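Local coordinates for protein aldose-aldose oxidoreductase (Caulobacter crescentus, PDB 5A04) that binds NADPH and glucose and probably oxidises one aldose while reducing another, perhaps with the cofactor staying bound, at residues Ala142-Pro153 and Tyr250-Val259; Pro153-His161 and Gly234-Ala242. All blocks are in the same frame, centred on the assembly; numbering follows the deposited sequence.

Interaction 1 (Ala142-Pro153 and Tyr250-Val259); sequences AIKLVRDGALGP and YRVSGPKGWV
With CG anti to its own carbonyl carbon (chi1 -50°) and an extended chi2, Leu151 lays its two methyls on the hairpin of strands 250-254 and 257-259: CD1 packs 3.8 Å from Val252 CG2, the leucine and valine side chains crossing at about a right angle, and CD2 lies 3.6 Å from Gly257 O. Lys256, bent at chi3 (63°), curls back so that its NZ donates to Gly149 O at 3.1 Å. That oxygen also accepts from Gly152 N, the two donors reaching it from opposite faces of the carbonyl plane. Gly149 closes helix 137-147 in a Schellman motif. In the type I turn Gly254-Gly257, Lys256 N donates to Leu151 O at 2.9 Å (160° at the hydrogen), approaching from above the carbonyl plane. With an alanine in place of Leu151 both methyls would go, which would probably leave a gap beside Val252 and Gly257. Along the helix, Val146 CG2 meets Val252 CG1 at 4.1 Å, and Ala142 CB sits at the edge of the Tyr250 ring, whose OH bonds to Asn139. The helix thus packs on strands 247-254 and 257-261, with Met272 of strand 272-275 touching Ala142 and Val259, and helix 182-198 touching Tyr250.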
loop_
_atom_site.group_PDB
_atom_site.type_symbol
_atom_site.label_atom_id
_atom_site.label_comp_id
_atom_site.label_asym_id
_atom_site.label_seq_id
_atom_site.Cartn_x
_atom_site.Cartn_y
_atom_site.Cartn_z
ATOM N N ALA A 142 2.052 16.394 8.652
ATOM C CA ALA A 142 1.156 15.681 7.729
ATOM C C ALA A 142 -0.310 15.903 8.091
ATOM O O ALA A 142 -1.141 16.212 7.235
ATOM C CB ALA A 142 1.468 14.178 7.726
ATOM N N ILE A 143 -0.631 15.717 9.364
ATOM C CA ILE A 143 -1.991 15.936 9.830
ATOM C C ILE A 143 -2.445 17.356 9.492
ATOM O O ILE A 143 -3.548 17.547 8.973
ATOM C CB ILE A 143 -2.123 15.694 11.354
ATOM C CG1 ILE A 143 -1.892 14.214 11.689
ATOM C CG2 ILE A 143 -3.496 16.127 11.852
ATOM C CD1 ILE A 143 -1.698 13.950 13.193
ATOM N N LYS A 144 -1.587 18.343 9.751
ATOM C CA LYS A 144 -1.946 19.740 9.483
ATOM C C LYS A 144 -2.174 20.010 7.995
ATOM O O LYS A 144 -3.108 20.728 7.628
ATOM C CB LYS A 144 -0.873 20.698 10.010
ATOM C CG LYS A 144 -1.316 22.166 9.963
ATOM C CD LYS A 144 -2.256 22.503 11.126
ATOM C CE LYS A 144 -3.081 23.769 10.879
ATOM N NZ LYS A 144 -2.265 24.923 10.405
ATOM N N LEU A 145 -1.322 19.442 7.147
ATOM C CA LEU A 145 -1.495 19.572 5.700
ATOM C C LEU A 145 -2.868 19.068 5.272
ATOM O O LEU A 145 -3.560 19.718 4.488
ATOM C CB LEU A 145 -0.397 18.813 4.952
ATOM C CG LEU A 145 0.946 19.547 4.847
ATOM C CD1 LEU A 145 2.037 18.622 4.341
ATOM C CD2 LEU A 145 0.804 20.760 3.919
ATOM N N VAL A 146 -3.266 17.915 5.801
ATOM C CA VAL A 146 -4.561 17.348 5.459
ATOM C C VAL A 146 -5.676 18.276 5.901
ATOM O O VAL A 146 -6.589 18.576 5.128
ATOM C CB VAL A 146 -4.766 15.967 6.105
ATOM C CG1 VAL A 146 -6.195 15.494 5.903
ATOM C CG2 VAL A 146 -3.767 14.967 5.526
ATOM N N ARG A 147 -5.592 18.736 7.142
ATOM C CA ARG A 147 -6.658 19.548 7.732
ATOM C C ARG A 147 -6.783 20.905 7.067
ATOM O O ARG A 147 -7.879 21.468 7.012
ATOM C CB ARG A 147 -6.423 19.743 9.230
ATOM C CG ARG A 147 -6.402 18.458 10.027
ATOM C CD ARG A 147 -7.759 17.763 10.044
ATOM N NE ARG A 147 -7.771 16.675 11.020
ATOM C CZ ARG A 147 -7.385 15.427 10.762
ATOM N NH1 ARG A 147 -6.949 15.090 9.553
ATOM N NH2 ARG A 147 -7.422 14.516 11.722
ATOM N N ASP A 148 -5.660 21.430 6.591
ATOM C CA ASP A 148 -5.622 22.707 5.885
ATOM C C ASP A 148 -6.196 22.604 4.475
ATOM O O ASP A 148 -6.391 23.620 3.811
ATOM C CB ASP A 148 -4.194 23.246 5.788
ATOM C CG ASP A 148 -3.677 23.793 7.101
ATOM O OD1 ASP A 148 -4.461 23.893 8.063
ATOM O OD2 ASP A 148 -2.471 24.123 7.159
ATOM N N GLY A 149 -6.448 21.384 4.014
ATOM C CA GLY A 149 -6.977 21.178 2.677
ATOM C C GLY A 149 -5.945 21.176 1.560
ATOM O O GLY A 149 -6.304 21.278 0.391
ATOM N N ALA A 150 -4.668 21.053 1.907
ATOM C CA ALA A 150 -3.598 21.082 0.911
ATOM C C ALA A 150 -3.688 19.929 -0.093
ATOM O O ALA A 150 -3.154 20.035 -1.196
ATOM C CB ALA A 150 -2.241 21.061 1.593
ATOM N N LEU A 151 -4.339 18.831 0.298
ATOM C CA LEU A 151 -4.447 17.663 -0.574
ATOM C C LEU A 151 -5.806 17.599 -1.241
ATOM O O LEU A 151 -6.025 16.786 -2.140
ATOM C CB LEU A 151 -4.233 16.355 0.201
ATOM C CG LEU A 151 -3.027 16.177 1.119
ATOM C CD1 LEU A 151 -2.987 14.729 1.649
ATOM C CD2 LEU A 151 -1.755 16.501 0.377
ATOM N N GLY A 152 -6.713 18.448 -0.781
ATOM C CA GLY A 152 -8.122 18.278 -1.072
ATOM C C GLY A 152 -8.645 17.166 -0.177
ATOM O O GLY A 152 -7.970 16.773 0.768
ATOM N N PRO A 153 -9.853 16.664 -0.462
ATOM C CA PRO A 153 -10.412 15.573 0.352
ATOM C C PRO A 153 -9.487 14.364 0.343
ATOM O O PRO A 153 -8.969 14.027 -0.721
ATOM C CB PRO A 153 -11.740 15.242 -0.354
ATOM C CG PRO A 153 -12.068 16.454 -1.150
ATOM C CD PRO A 153 -10.758 17.068 -1.551
ATOM N N TYR A 250 3.853 5.916 5.583
ATOM C CA TYR A 250 2.543 6.146 5.001
ATOM C C TYR A 250 2.571 7.232 3.954
ATOM O O TYR A 250 3.445 8.105 3.974
ATOM C CB TYR A 250 1.494 6.465 6.081
ATOM C CG TYR A 250 1.665 7.689 6.966
ATOM C CD1 TYR A 250 1.531 8.986 6.464
ATOM C CD2 TYR A 250 1.868 7.536 8.335
ATOM C CE1 TYR A 250 1.634 10.094 7.307
ATOM C CE2 TYR A 250 1.968 8.630 9.177
ATOM C CZ TYR A 250 1.842 9.902 8.660
ATOM O OH TYR A 250 1.923 10.979 9.529
ATOM N N ARG A 251 1.633 7.135 3.006
ATOM C CA ARG A 251 1.355 8.216 2.071
ATOM C C ARG A 251 -0.139 8.499 2.107
ATOM O O ARG A 251 -0.948 7.568 2.011
ATOM C CB ARG A 251 1.785 7.871 0.639
ATOM C CG ARG A 251 1.466 9.023 -0.319
ATOM C CD ARG A 251 1.724 8.685 -1.770
ATOM N NE ARG A 251 3.136 8.443 -2.037
ATOM C CZ ARG A 251 3.638 8.260 -3.254
ATOM N NH1 ARG A 251 2.839 8.280 -4.319
ATOM N NH2 ARG A 251 4.936 8.049 -3.407
ATOM N N VAL A 252 -0.507 9.764 2.274
ATOM C CA VAL A 252 -1.904 10.167 2.190
ATOM C C VAL A 252 -2.051 11.034 0.935
ATOM O O VAL A 252 -1.227 11.917 0.680
ATOM C CB VAL A 252 -2.379 10.901 3.485
ATOM C CG1 VAL A 252 -1.407 12.011 3.902
ATOM C CG2 VAL A 252 -3.820 11.432 3.337
ATOM N N SER A 253 -3.069 10.734 0.126
ATOM C CA SER A 253 -3.251 11.397 -1.169
ATOM C C SER A 253 -4.677 11.896 -1.370
ATOM O O SER A 253 -5.644 11.245 -0.957
ATOM C CB SER A 253 -2.909 10.454 -2.331
ATOM O OG SER A 253 -1.689 9.764 -2.139
ATOM N N GLY A 254 -4.790 13.039 -2.040
ATOM C CA GLY A 254 -6.069 13.587 -2.462
ATOM C C GLY A 254 -5.897 14.152 -3.870
ATOM O O GLY A 254 -4.827 14.026 -4.464
ATOM N N PRO A 255 -6.949 14.782 -4.409
ATOM C CA PRO A 255 -6.929 15.261 -5.800
ATOM C C PRO A 255 -5.882 16.342 -6.043
ATOM O O PRO A 255 -5.431 16.497 -7.176
ATOM C CB PRO A 255 -8.336 15.832 -6.005
ATOM C CG PRO A 255 -9.157 15.310 -4.874
ATOM C CD PRO A 255 -8.234 15.044 -3.738
ATOM N N LYS A 256 -5.502 17.077 -5.002
ATOM C CA LYS A 256 -4.527 18.159 -5.174
ATOM C C LYS A 256 -3.074 17.738 -4.951
ATOM O O LYS A 256 -2.148 18.500 -5.245
ATOM C CB LYS A 256 -4.877 19.319 -4.237
ATOM C CG LYS A 256 -6.205 19.979 -4.588
ATOM C CD LYS A 256 -6.710 20.902 -3.481
ATOM C CE LYS A 256 -5.784 22.065 -3.242
ATOM N NZ LYS A 256 -6.334 22.974 -2.191
ATOM N N GLY A 257 -2.861 16.540 -4.416
ATOM C CA GLY A 257 -1.511 16.069 -4.183
ATOM C C GLY A 257 -1.403 15.090 -3.030
ATOM O O GLY A 257 -2.405 14.539 -2.575
ATOM N N TRP A 258 -0.183 14.862 -2.560
ATOM C CA TRP A 258 0.013 13.845 -1.540
ATOM C C TRP A 258 1.209 14.164 -0.649
ATOM O O TRP A 258 2.066 14.988 -0.996
ATOM C CB TRP A 258 0.168 12.448 -2.190
ATOM C CG TRP A 258 1.219 12.314 -3.290
ATOM C CD1 TRP A 258 0.991 12.261 -4.639
ATOM C CD2 TRP A 258 2.640 12.157 -3.123
ATOM N NE1 TRP A 258 2.179 12.113 -5.319
ATOM C CE2 TRP A 258 3.204 12.040 -4.412
ATOM C CE3 TRP A 258 3.488 12.113 -2.009
ATOM C CZ2 TRP A 258 4.578 11.894 -4.618
ATOM C CZ3 TRP A 258 4.848 11.966 -2.214
ATOM C CH2 TRP A 258 5.381 11.862 -3.509
ATOM N N VAL A 259 1.242 13.540 0.522
ATOM C CA VAL A 259 2.393 13.673 1.404
ATOM C C VAL A 259 2.699 12.307 2.008
ATOM O O VAL A 259 1.792 11.529 2.323
ATOM C CB VAL A 259 2.161 14.744 2.520
ATOM C CG1 VAL A 259 0.897 14.495 3.286
ATOM C CG2 VAL A 259 3.353 14.813 3.465
#

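Interaction 2 (Pro153-His161 and Gly234-Ala242); sequences PVRTVVTDH and GATANCVSA
Arg155 O is gripped twice by Thr236, through its backbone N at 2.9 Å and its OG1 at 2.9 Å. The hydroxyl comes in the carbonyl plane and the amide from above it, 42° out. OG1 reaches this oxygen because chi1 of 64° sets it between the backbone N and the carbonyl carbon; the same atom lies 3.6 Å from Thr156 CG2, the two threonines side by side and pointing the same way. Beyond this start the strands run parallel, their axes 10° apart, and the bonds alternate in direction, from Val157 N to Thr236 O, back from Asn238 N to Val157 O, and so on to Ala242 N. These are central strands of the mixed sheet in the C-terminal alpha/beta domain of this oxidoreductase family, and the pair is flanked by strands 247-254 and 224-230. Against the antiparallel neighbour 247-254, Arg155 and Thr156 both face Ser253, a classic beta bulge. The face bearing Val157, Ala237, Thr159, Cys239 and His161 turns to helix 182-198: Val157 CB meets Ala237 CB at 3.9 Å and Thr159 CG2 meets Cys239 SG at 3.7 Å. His161 bonds through NE2 to Thr265, a residue of the glucose pocket, and through ND1 to Ser190. On the face of Thr236, Asn238 and Val240, the Asp160 side chain crosses that of Val240 at a slant, OD1 lying 3.4 Å from Val240 CG2. A water donates to Asp160 OD1 at 2.7 Å and weakly to Asn238 O, while OD2 forms a salt bridge with Arg249. This face meets the second subunit, where Asp160 packs on Val158 of the other chain. Before the strand, Arg155 NH2 makes a salt bridge to Asp223 of the second subunit.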
loop_
_atom_site.group_PDB
_atom_site.type_symbol
_atom_site.label_atom_id
_atom_site.label_comp_id
_atom_site.label_asym_id
_atom_site.label_seq_id
_atom_site.Cartn_x
_atom_site.Cartn_y
_atom_site.Cartn_z
ATOM N N PRO A 153 -9.853 16.664 -0.462
ATOM C CA PRO A 153 -10.412 15.573 0.352
ATOM C C PRO A 153 -9.487 14.364 0.343
ATOM O O PRO A 153 -8.969 14.027 -0.721
ATOM C CB PRO A 153 -11.740 15.242 -0.354
ATOM C CG PRO A 153 -12.068 16.454 -1.150
ATOM C CD PRO A 153 -10.758 17.068 -1.551
ATOM N N VAL A 154 -9.270 13.725 1.490
ATOM C CA VAL A 154 -8.453 12.517 1.486
ATOM C C VAL A 154 -9.129 11.422 0.662
ATOM O O VAL A 154 -10.285 11.095 0.904
ATOM C CB VAL A 154 -8.206 11.979 2.894
ATOM C CG1 VAL A 154 -7.481 10.629 2.815
ATOM C CG2 VAL A 154 -7.397 12.989 3.703
ATOM N N ARG A 155 -8.405 10.858 -0.299
ATOM C CA ARG A 155 -8.939 9.756 -1.091
ATOM C C ARG A 155 -8.278 8.430 -0.704
ATOM O O ARG A 155 -8.957 7.414 -0.552
ATOM C CB ARG A 155 -8.753 10.024 -2.590
ATOM C CG ARG A 155 -9.398 11.321 -3.092
ATOM C CD ARG A 155 -10.928 11.257 -3.033
ATOM N NE ARG A 155 -11.453 10.230 -3.936
ATOM C CZ ARG A 155 -12.393 9.355 -3.605
ATOM N NH1 ARG A 155 -12.908 9.378 -2.384
ATOM N NH2 ARG A 155 -12.812 8.451 -4.492
ATOM N N THR A 156 -6.955 8.429 -0.546
ATOM C CA THR A 156 -6.260 7.197 -0.167
ATOM C C THR A 156 -5.231 7.410 0.939
ATOM O O THR A 156 -4.570 8.448 1.010
ATOM C CB THR A 156 -5.526 6.536 -1.371
ATOM O OG1 THR A 156 -4.505 7.418 -1.863
ATOM C CG2 THR A 156 -6.493 6.213 -2.509
ATOM N N VAL A 157 -5.123 6.417 1.811
ATOM C CA VAL A 157 -4.021 6.309 2.750
ATOM C C VAL A 157 -3.398 4.951 2.514
ATOM O O VAL A 157 -4.089 3.929 2.613
ATOM C CB VAL A 157 -4.459 6.408 4.218
ATOM C CG1 VAL A 157 -3.244 6.234 5.127
ATOM C CG2 VAL A 157 -5.127 7.747 4.489
ATOM N N VAL A 158 -2.115 4.921 2.177
ATOM C CA VAL A 158 -1.431 3.647 2.003
ATOM C C VAL A 158 -0.317 3.589 3.035
ATOM O O VAL A 158 0.616 4.399 2.992
ATOM C CB VAL A 158 -0.867 3.476 0.566
ATOM C CG1 VAL A 158 -0.015 2.214 0.455
ATOM C CG2 VAL A 158 -2.012 3.436 -0.461
ATOM N N THR A 159 -0.425 2.656 3.976
ATOM C CA THR A 159 0.495 2.643 5.106
ATOM C C THR A 159 0.905 1.218 5.463
ATOM O O THR A 159 0.071 0.300 5.540
ATOM C CB THR A 159 -0.120 3.388 6.340
ATOM O OG1 THR A 159 0.772 3.309 7.458
ATOM C CG2 THR A 159 -1.496 2.800 6.749
ATOM N N ASP A 160 2.213 1.039 5.640
ATOM C CA ASP A 160 2.816 -0.264 5.884
ATOM C C ASP A 160 3.635 -0.211 7.165
ATOM O O ASP A 160 4.494 0.658 7.305
ATOM C CB ASP A 160 3.747 -0.670 4.733
ATOM C CG ASP A 160 3.082 -0.616 3.378
ATOM O OD1 ASP A 160 1.852 -0.823 3.293
ATOM O OD2 ASP A 160 3.808 -0.372 2.383
ATOM N N HIS A 161 3.372 -1.129 8.088
ATOM C CA HIS A 161 4.182 -1.249 9.295
ATOM C C HIS A 161 4.509 -2.704 9.573
ATOM O O HIS A 161 3.619 -3.560 9.622
ATOM C CB HIS A 161 3.476 -0.633 10.512
ATOM C CG HIS A 161 3.515 0.864 10.539
ATOM N ND1 HIS A 161 2.598 1.646 9.864
ATOM C CD2 HIS A 161 4.365 1.722 11.146
ATOM C CE1 HIS A 161 2.884 2.919 10.060
ATOM N NE2 HIS A 161 3.947 2.994 10.839
ATOM N N GLY A 234 -15.724 8.679 2.145
ATOM C CA GLY A 234 -15.313 7.998 0.934
ATOM C C GLY A 234 -13.814 7.747 0.891
ATOM O O GLY A 234 -13.332 7.044 0.008
ATOM N N ALA A 235 -13.071 8.320 1.839
ATOM C CA ALA A 235 -11.641 8.014 1.964
ATOM C C ALA A 235 -11.418 6.506 2.147
ATOM O O ALA A 235 -12.222 5.817 2.774
ATOM C CB ALA A 235 -11.020 8.787 3.139
ATOM N N THR A 236 -10.310 6.011 1.606
ATOM C CA THR A 236 -9.956 4.597 1.697
ATOM C C THR A 236 -8.561 4.433 2.289
ATOM O O THR A 236 -7.728 5.336 2.185
ATOM C CB THR A 236 -9.987 3.913 0.308
ATOM O OG1 THR A 236 -8.979 4.502 -0.529
ATOM C CG2 THR A 236 -11.352 4.103 -0.353
ATOM N N ALA A 237 -8.292 3.287 2.905
ATOM C CA ALA A 237 -6.924 2.984 3.322
ATOM C C ALA A 237 -6.573 1.537 3.005
ATOM O O ALA A 237 -7.393 0.628 3.172
ATOM C CB ALA A 237 -6.718 3.270 4.818
ATOM N N ASN A 238 -5.355 1.348 2.503
ATOM C CA ASN A 238 -4.735 0.031 2.325
ATOM C C ASN A 238 -3.604 -0.069 3.324
ATOM O O ASN A 238 -2.676 0.750 3.264
ATOM C CB ASN A 238 -4.127 -0.140 0.928
ATOM C CG ASN A 238 -5.057 -0.787 -0.071
ATOM O OD1 ASN A 238 -6.212 -1.110 0.225
ATOM N ND2 ASN A 238 -4.548 -0.964 -1.290
ATOM N N CYS A 239 -3.654 -1.074 4.194
ATOM C CA CYS A 239 -2.722 -1.180 5.312
ATOM C C CYS A 239 -2.004 -2.518 5.356
ATOM O O CYS A 239 -2.629 -3.579 5.212
ATOM C CB CYS A 239 -3.477 -0.967 6.628
ATOM S SG CYS A 239 -4.410 0.596 6.732
ATOM N N VAL A 240 -0.695 -2.475 5.590
ATOM C CA VAL A 240 0.074 -3.689 5.848
ATOM C C VAL A 240 0.453 -3.792 7.326
ATOM O O VAL A 240 0.857 -2.800 7.931
ATOM C CB VAL A 240 1.358 -3.735 4.983
ATOM C CG1 VAL A 240 2.370 -4.741 5.543
ATOM C CG2 VAL A 240 1.003 -4.060 3.523
ATOM N N SER A 241 0.311 -4.995 7.886
ATOM C CA SER A 241 0.824 -5.349 9.214
ATOM C C SER A 241 1.624 -6.635 9.069
ATOM O O SER A 241 1.085 -7.629 8.570
ATOM C CB SER A 241 -0.332 -5.557 10.207
ATOM O OG SER A 241 0.162 -5.956 11.473
ATOM N N ALA A 242 2.896 -6.643 9.485
ATOM C CA ALA A 242 3.728 -7.815 9.216
ATOM C C ALA A 242 4.804 -8.052 10.278
ATOM O O ALA A 242 5.320 -7.115 10.883
ATOM C CB ALA A 242 4.386 -7.680 7.831
HETATM O O HOH W 1 -0.606 -1.098 2.200
#

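Interaction 1 packs a helix and the turn after it on a hairpin and is partly buried, its charged Lys256 and its prolines lying at the exposed end; interaction 2 is a buried pairing of two strands in which no touching residue is exposed. Both build on the same mixed sheet, for strands 247-254 and 156-162 are neighbours, joined through probable backbone bonds at Ser253. Pro153, common to both, lies between helix 137-147 and strand 156-162. Methyl packing and two bonds to carbonyls hold interaction 1, whereas regular backbone bonding dominates interaction 2, whose His161 side chain lies about 7 Å from the bound glucose.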